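Local coordinates for pesticidal crystal protein Cry4Aa (Bacillus thuringiensis, PDB 2C9K) that kills mosquito larvae by binding to midgut epithelial cells and causing their colloid-osmotic lysis, this piece being the active three-domain toxin, at residues T46-I51 with T65-A70; E120-C125 with Y134-V139. All blocks are in the same frame, centred on the assembly; numbering follows the deposited sequence.

Contact 1 of 2, residues T46-I51 with T65-A70; sequences TWSDFI and TYISNA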
loop_
_atom_site.group_PDB
_atom_site.type_symbol
_atom_site.label_atom_id
_atom_site.label_comp_id
_atom_site.label_asym_id
_atom_site.label_seq_id
_atom_site.Cartn_x
_atom_site.Cartn_y
_atom_site.Cartn_z
ATOM N N THR A 46 12.738 -16.387 -9.954
ATOM C CA THR A 46 11.938 -15.341 -9.338
ATOM C C THR A 46 10.481 -15.772 -9.159
ATOM O O THR A 46 9.934 -15.673 -8.057
ATOM C CB THR A 46 12.000 -14.037 -10.173
ATOM O OG1 THR A 46 13.363 -13.608 -10.287
ATOM C CG2 THR A 46 11.203 -12.927 -9.503
ATOM N N TRP A 47 9.864 -16.260 -10.234
ATOM C CA TRP A 47 8.473 -16.707 -10.189
ATOM C C TRP A 47 8.290 -17.917 -9.270
ATOM O O TRP A 47 7.256 -18.062 -8.618
ATOM C CB TRP A 47 7.989 -17.036 -11.602
ATOM C CG TRP A 47 8.368 -15.983 -12.584
ATOM C CD1 TRP A 47 8.982 -16.173 -13.778
ATOM C CD2 TRP A 47 8.229 -14.567 -12.424
ATOM N NE1 TRP A 47 9.247 -14.966 -14.376
ATOM C CE2 TRP A 47 8.794 -13.962 -13.566
ATOM C CE3 TRP A 47 7.683 -13.748 -11.424
ATOM C CZ2 TRP A 47 8.831 -12.573 -13.741
ATOM C CZ3 TRP A 47 7.719 -12.362 -11.597
ATOM C CH2 TRP A 47 8.291 -11.793 -12.749
ATOM N N SER A 48 9.289 -18.793 -9.220
ATOM C CA SER A 48 9.209 -19.955 -8.342
ATOM C C SER A 48 9.175 -19.431 -6.918
ATOM O O SER A 48 8.307 -19.806 -6.134
ATOM C CB SER A 48 10.422 -20.861 -8.519
ATOM O OG SER A 48 10.417 -21.458 -9.797
ATOM N N ASP A 49 10.123 -18.557 -6.589
ATOM C CA ASP A 49 10.179 -17.979 -5.257
ATOM C C ASP A 49 8.859 -17.299 -4.918
ATOM O O ASP A 49 8.345 -17.449 -3.808
ATOM C CB ASP A 49 11.316 -16.972 -5.156
ATOM C CG ASP A 49 12.669 -17.613 -5.339
ATOM O OD1 ASP A 49 12.819 -18.796 -4.966
ATOM O OD2 ASP A 49 13.589 -16.934 -5.843
ATOM N N PHE A 50 8.308 -16.555 -5.871
ATOM C CA PHE A 50 7.042 -15.875 -5.634
ATOM C C PHE A 50 5.941 -16.895 -5.357
ATOM O O PHE A 50 5.165 -16.738 -4.421
ATOM C CB PHE A 50 6.647 -15.002 -6.837
ATOM C CG PHE A 50 7.433 -13.716 -6.958
ATOM C CD1 PHE A 50 7.023 -12.727 -7.846
ATOM C CD2 PHE A 50 8.591 -13.505 -6.208
ATOM C CE1 PHE A 50 7.748 -11.548 -7.991
ATOM C CE2 PHE A 50 9.330 -12.330 -6.342
ATOM C CZ PHE A 50 8.908 -11.348 -7.238
ATOM N N ILE A 51 5.887 -17.948 -6.166
ATOM C CA ILE A 51 4.866 -18.980 -6.003
ATOM C C ILE A 51 5.097 -19.847 -4.766
ATOM O O ILE A 51 4.170 -20.121 -4.004
ATOM C CB ILE A 51 4.782 -19.892 -7.249
ATOM C CG1 ILE A 51 4.500 -19.053 -8.490
ATOM C CG2 ILE A 51 3.669 -20.909 -7.074
ATOM C CD1 ILE A 51 4.364 -19.873 -9.737
ATOM N N THR A 65 5.230 -29.349 -10.717
ATOM C CA THR A 65 5.391 -29.205 -12.162
ATOM C C THR A 65 4.633 -27.963 -12.626
ATOM O O THR A 65 4.982 -27.348 -13.631
ATOM C CB THR A 65 4.854 -30.437 -12.923
ATOM O OG1 THR A 65 3.476 -30.643 -12.596
ATOM C CG2 THR A 65 5.638 -31.669 -12.550
ATOM N N TYR A 66 3.593 -27.599 -11.882
ATOM C CA TYR A 66 2.793 -26.422 -12.202
ATOM C C TYR A 66 3.576 -25.150 -11.894
ATOM O O TYR A 66 3.444 -24.140 -12.587
ATOM C CB TYR A 66 1.502 -26.417 -11.381
ATOM C CG TYR A 66 0.452 -27.391 -11.857
ATOM C CD1 TYR A 66 -0.282 -27.146 -13.015
ATOM C CD2 TYR A 66 0.179 -28.554 -11.133
ATOM C CE1 TYR A 66 -1.265 -28.034 -13.439
ATOM C CE2 TYR A 66 -0.799 -29.447 -11.547
ATOM C CZ TYR A 66 -1.517 -29.182 -12.698
ATOM O OH TYR A 66 -2.485 -30.068 -13.098
ATOM N N ILE A 67 4.391 -25.217 -10.848
ATOM C CA ILE A 67 5.198 -24.087 -10.427
ATOM C C ILE A 67 6.329 -23.814 -11.409
ATOM O O ILE A 67 6.525 -22.681 -11.842
ATOM C CB ILE A 67 5.776 -24.340 -9.026
ATOM C CG1 ILE A 67 4.625 -24.543 -8.041
ATOM C CG2 ILE A 67 6.648 -23.174 -8.594
ATOM C CD1 ILE A 67 5.064 -24.824 -6.629
ATOM N N SER A 68 7.069 -24.857 -11.762
ATOM C CA SER A 68 8.178 -24.711 -12.702
ATOM C C SER A 68 7.668 -24.367 -14.098
ATOM O O SER A 68 8.370 -23.731 -14.884
ATOM C CB SER A 68 9.007 -25.995 -12.765
ATOM O OG SER A 68 8.213 -27.093 -13.179
ATOM N N ASN A 69 6.450 -24.788 -14.413
ATOM C CA ASN A 69 5.903 -24.474 -15.721
ATOM C C ASN A 69 5.641 -22.986 -15.765
ATOM O O ASN A 69 5.964 -22.318 -16.748
ATOM C CB ASN A 69 4.600 -25.223 -15.979
ATOM C CG ASN A 69 3.958 -24.811 -17.287
ATOM O OD1 ASN A 69 2.967 -24.076 -17.305
ATOM N ND2 ASN A 69 4.534 -25.261 -18.394
ATOM N N ALA A 70 5.053 -22.473 -14.692
ATOM C CA ALA A 70 4.749 -21.052 -14.593
ATOM C C ALA A 70 6.042 -20.257 -14.687
ATOM O O ALA A 70 6.108 -19.237 -15.365
ATOM C CB ALA A 70 4.042 -20.753 -13.265
#

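Contact 2 of 2, residues E120-C125 with Y134-V139; sequences ELVNSC and YYNILV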
loop_
_atom_site.group_PDB
_atom_site.type_symbol
_atom_site.label_atom_id
_atom_site.label_comp_id
_atom_site.label_asym_id
_atom_site.label_seq_id
_atom_site.Cartn_x
_atom_site.Cartn_y
_atom_site.Cartn_z
ATOM N N GLU A 120 -1.921 -17.745 -20.999
ATOM C CA GLU A 120 -1.259 -19.046 -20.917
ATOM C C GLU A 120 -1.095 -19.375 -19.435
ATOM O O GLU A 120 -1.555 -20.414 -18.955
ATOM C CB GLU A 120 0.118 -18.980 -21.583
ATOM C CG GLU A 120 0.718 -20.330 -21.942
ATOM C CD GLU A 120 2.072 -20.201 -22.638
ATOM O OE1 GLU A 120 2.227 -19.290 -23.492
ATOM O OE2 GLU A 120 2.976 -21.017 -22.338
ATOM N N LEU A 121 -0.444 -18.460 -18.721
ATOM C CA LEU A 121 -0.200 -18.602 -17.293
ATOM C C LEU A 121 -1.451 -19.043 -16.550
ATOM O O LEU A 121 -1.454 -20.078 -15.883
ATOM C CB LEU A 121 0.288 -17.276 -16.713
ATOM C CG LEU A 121 0.473 -17.248 -15.197
ATOM C CD1 LEU A 121 1.555 -18.234 -14.815
ATOM C CD2 LEU A 121 0.831 -15.849 -14.742
ATOM N N VAL A 122 -2.514 -18.259 -16.673
ATOM C CA VAL A 122 -3.767 -18.565 -15.990
ATOM C C VAL A 122 -4.462 -19.857 -16.440
ATOM O O VAL A 122 -5.074 -20.552 -15.630
ATOM C CB VAL A 122 -4.762 -17.385 -16.126
ATOM C CG1 VAL A 122 -6.143 -17.799 -15.659
ATOM C CG2 VAL A 122 -4.271 -16.208 -15.302
ATOM N N ASN A 123 -4.364 -20.190 -17.722
ATOM C CA ASN A 123 -5.030 -21.386 -18.213
ATOM C C ASN A 123 -4.237 -22.673 -18.058
ATOM O O ASN A 123 -4.744 -23.754 -18.345
ATOM C CB ASN A 123 -5.460 -21.176 -19.661
ATOM C CG ASN A 123 -6.451 -20.030 -19.803
ATOM O OD1 ASN A 123 -7.515 -20.035 -19.179
ATOM N ND2 ASN A 123 -6.103 -19.036 -20.615
ATOM N N SER A 124 -3.000 -22.566 -17.588
ATOM C CA SER A 124 -2.180 -23.756 -17.380
ATOM C C SER A 124 -2.345 -24.238 -15.939
ATOM O O SER A 124 -1.363 -24.466 -15.230
ATOM C CB SER A 124 -0.709 -23.447 -17.670
ATOM O OG SER A 124 -0.525 -23.130 -19.038
ATOM N N CYS A 125 -3.596 -24.399 -15.517
ATOM C CA CYS A 125 -3.898 -24.825 -14.156
ATOM C C CYS A 125 -4.412 -26.260 -14.063
ATOM O O CYS A 125 -4.762 -26.874 -15.068
ATOM C CB CYS A 125 -4.933 -23.877 -13.545
ATOM S SG CYS A 125 -6.596 -24.006 -14.271
ATOM N N TYR A 134 -6.874 -22.137 -6.751
ATOM C CA TYR A 134 -5.745 -22.118 -5.834
ATOM C C TYR A 134 -4.447 -21.888 -6.593
ATOM O O TYR A 134 -3.555 -21.200 -6.102
ATOM C CB TYR A 134 -5.670 -23.434 -5.056
ATOM C CG TYR A 134 -4.444 -23.551 -4.180
ATOM C CD1 TYR A 134 -4.189 -22.618 -3.172
ATOM C CD2 TYR A 134 -3.528 -24.582 -4.368
ATOM C CE1 TYR A 134 -3.047 -22.714 -2.380
ATOM C CE2 TYR A 134 -2.391 -24.683 -3.583
ATOM C CZ TYR A 134 -2.156 -23.749 -2.593
ATOM O OH TYR A 134 -1.030 -23.856 -1.812
ATOM N N TYR A 135 -4.347 -22.467 -7.786
ATOM C CA TYR A 135 -3.155 -22.313 -8.618
ATOM C C TYR A 135 -2.993 -20.872 -9.104
ATOM O O TYR A 135 -1.875 -20.370 -9.216
ATOM C CB TYR A 135 -3.211 -23.251 -9.835
ATOM C CG TYR A 135 -2.300 -22.816 -10.973
ATOM C CD1 TYR A 135 -0.942 -23.125 -10.973
ATOM C CD2 TYR A 135 -2.795 -22.038 -12.023
ATOM C CE1 TYR A 135 -0.101 -22.669 -11.993
ATOM C CE2 TYR A 135 -1.968 -21.580 -13.038
ATOM C CZ TYR A 135 -0.625 -21.896 -13.020
ATOM O OH TYR A 135 0.183 -21.437 -14.036
ATOM N N ASN A 136 -4.106 -20.209 -9.400
ATOM C CA ASN A 136 -4.034 -18.842 -9.886
ATOM C C ASN A 136 -3.806 -17.804 -8.809
ATOM O O ASN A 136 -3.245 -16.750 -9.085
ATOM C CB ASN A 136 -5.274 -18.500 -10.698
ATOM C CG ASN A 136 -5.151 -18.950 -12.134
ATOM O OD1 ASN A 136 -4.325 -18.432 -12.892
ATOM N ND2 ASN A 136 -5.959 -19.930 -12.519
ATOM N N ILE A 137 -4.234 -18.079 -7.586
ATOM C CA ILE A 137 -3.983 -17.120 -6.528
ATOM C C ILE A 137 -2.526 -17.330 -6.118
ATOM O O ILE A 137 -1.867 -16.425 -5.607
ATOM C CB ILE A 137 -4.869 -17.349 -5.292
ATOM C CG1 ILE A 137 -4.362 -18.541 -4.505
ATOM C CG2 ILE A 137 -6.300 -17.570 -5.701
ATOM C CD1 ILE A 137 -4.737 -18.465 -3.074
ATOM N N LEU A 138 -2.041 -18.543 -6.356
ATOM C CA LEU A 138 -0.679 -18.929 -6.018
ATOM C C LEU A 138 0.300 -18.355 -7.043
ATOM O O LEU A 138 1.500 -18.294 -6.804
ATOM C CB LEU A 138 -0.579 -20.461 -5.985
ATOM C CG LEU A 138 0.381 -21.080 -4.966
ATOM C CD1 LEU A 138 -0.026 -20.628 -3.570
ATOM C CD2 LEU A 138 0.360 -22.601 -5.064
ATOM N N VAL A 139 -0.224 -17.927 -8.184
ATOM C CA VAL A 139 0.596 -17.366 -9.250
ATOM C C VAL A 139 0.289 -15.870 -9.418
ATOM O O VAL A 139 0.944 -15.174 -10.200
ATOM C CB VAL A 139 0.324 -18.109 -10.585
ATOM C CG1 VAL A 139 1.136 -17.516 -11.694
ATOM C CG2 VAL A 139 0.675 -19.573 -10.444
#

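Contact 1 of 2, residues T46-I51 with T65-A70
Trp47 faces Ala70 where helix 46-58 passes helix 64-74, in the helical N-terminal domain of the toxin. The side chain starts out toward Ala70, but its indole turns off to lie against Asn71 and Leu74 of the next turn, so that Trp47 CD1 only grazes the Ala70 carbonyl O, at 4.5 Å and obliquely to the ring. At Ser48 the two backbones draw near, its CA lying 6.1 Å from the CA of Ile67. A residue as small as serine suits this place: CG2 of Ile67 comes to 4.1 Å from the Ser48 CA, beside the backbone itself.

One turn after Trp47, Ile51 points toward helix 64-74 and supplies most of the apolar grip on this side. Its two branches divide the work. CG2, anti to the backbone N, rests on Ile67 CG1 at 3.9 Å, while the longer arm, CG1 lying beside the backbone N (chi1 -57°), carries CD1 to Ala70 CB at 3.7 Å. The Ile51 and Ile67 side chains run alongside each other, heading opposite ways, and the short Ala70 lets the end of the isoleucine arm come close to its helix. The contact is thus held by van der Waals packing of branched and small side chains.

The short axes approach to 8.7 Å and run at 138°, an oblique antiparallel crossing of helices consecutive in the chain. Helix 46-58 also lies against helix 140-164, through Trp47 and Phe50, whereas Ala70 also meets Tyr135 of helix 129-137.

Contact 2 of 2, residues E120-C125 with Y134-V139
A disulfide-closed helical hairpin brings these segments together: helix 103-123 ends, the chain turns, and helix 129-137 returns, with Cys125 bonded to Cys132. Ser124, at the centre of an inverse gamma turn, leaves the helix, and its OG bonds Glu120 O from above the carbonyl plane.

Tyr135 spans the gap. With CG anti to the backbone N (chi1 159°), its ring extends to the end of the first helix, where OH donates to Leu121 O at 2.8 Å, tilted 27° from the carbonyl plane. One ring face receives Ser124 O and the CH-pi contact of Cys125 CA, 4.1 Å from the centroid; the opposite face carries Val139 CG2 near its rim. Asn136 uses its amide instead: ND2 donates to Val122 O at 3.3 Å, in the carbonyl plane and on a lone pair, with an N-H...O angle of 158°. The same ND2 has a stronger partner in Cys132 O, which ties the amide to its own helix. OD1 lies against Val122, 3.3 Å from CG2. Beyond the tyrosine hydroxyl, Leu121 CD1 and CD2 pack on Val139 CG1.

Carbonyls in the last turn of a helix tend to lack intrahelical donors; Leu121 O has only a weak, long bond from Ser124 N within its segment. Phenol and amide serve Leu121 and Val122, so two neutral hydrogen bonds join the hairpin's arms alongside its covalent link.

How the contacts relate
Both contacts lie in the helical N-terminal domain, in series along the chain, with centres about 10 Å apart. They meet directly: Ile51 CG2 of contact 1 is 3.4 Å from Leu138 O of contact 2, and Tyr66 CD1 packs 3.6 Å from Ser124 O. Contact 1 is buried and contact 2 slightly less so. Their chemistry follows their place in the fold: apolar packing between the flanks of successive helices in the first, polar and covalent ties at helix ends in the second. Helix 64-74 is common ground, since its Ala70 is touched by Ile51 in one contact and by Leu121 and Tyr135 of the other.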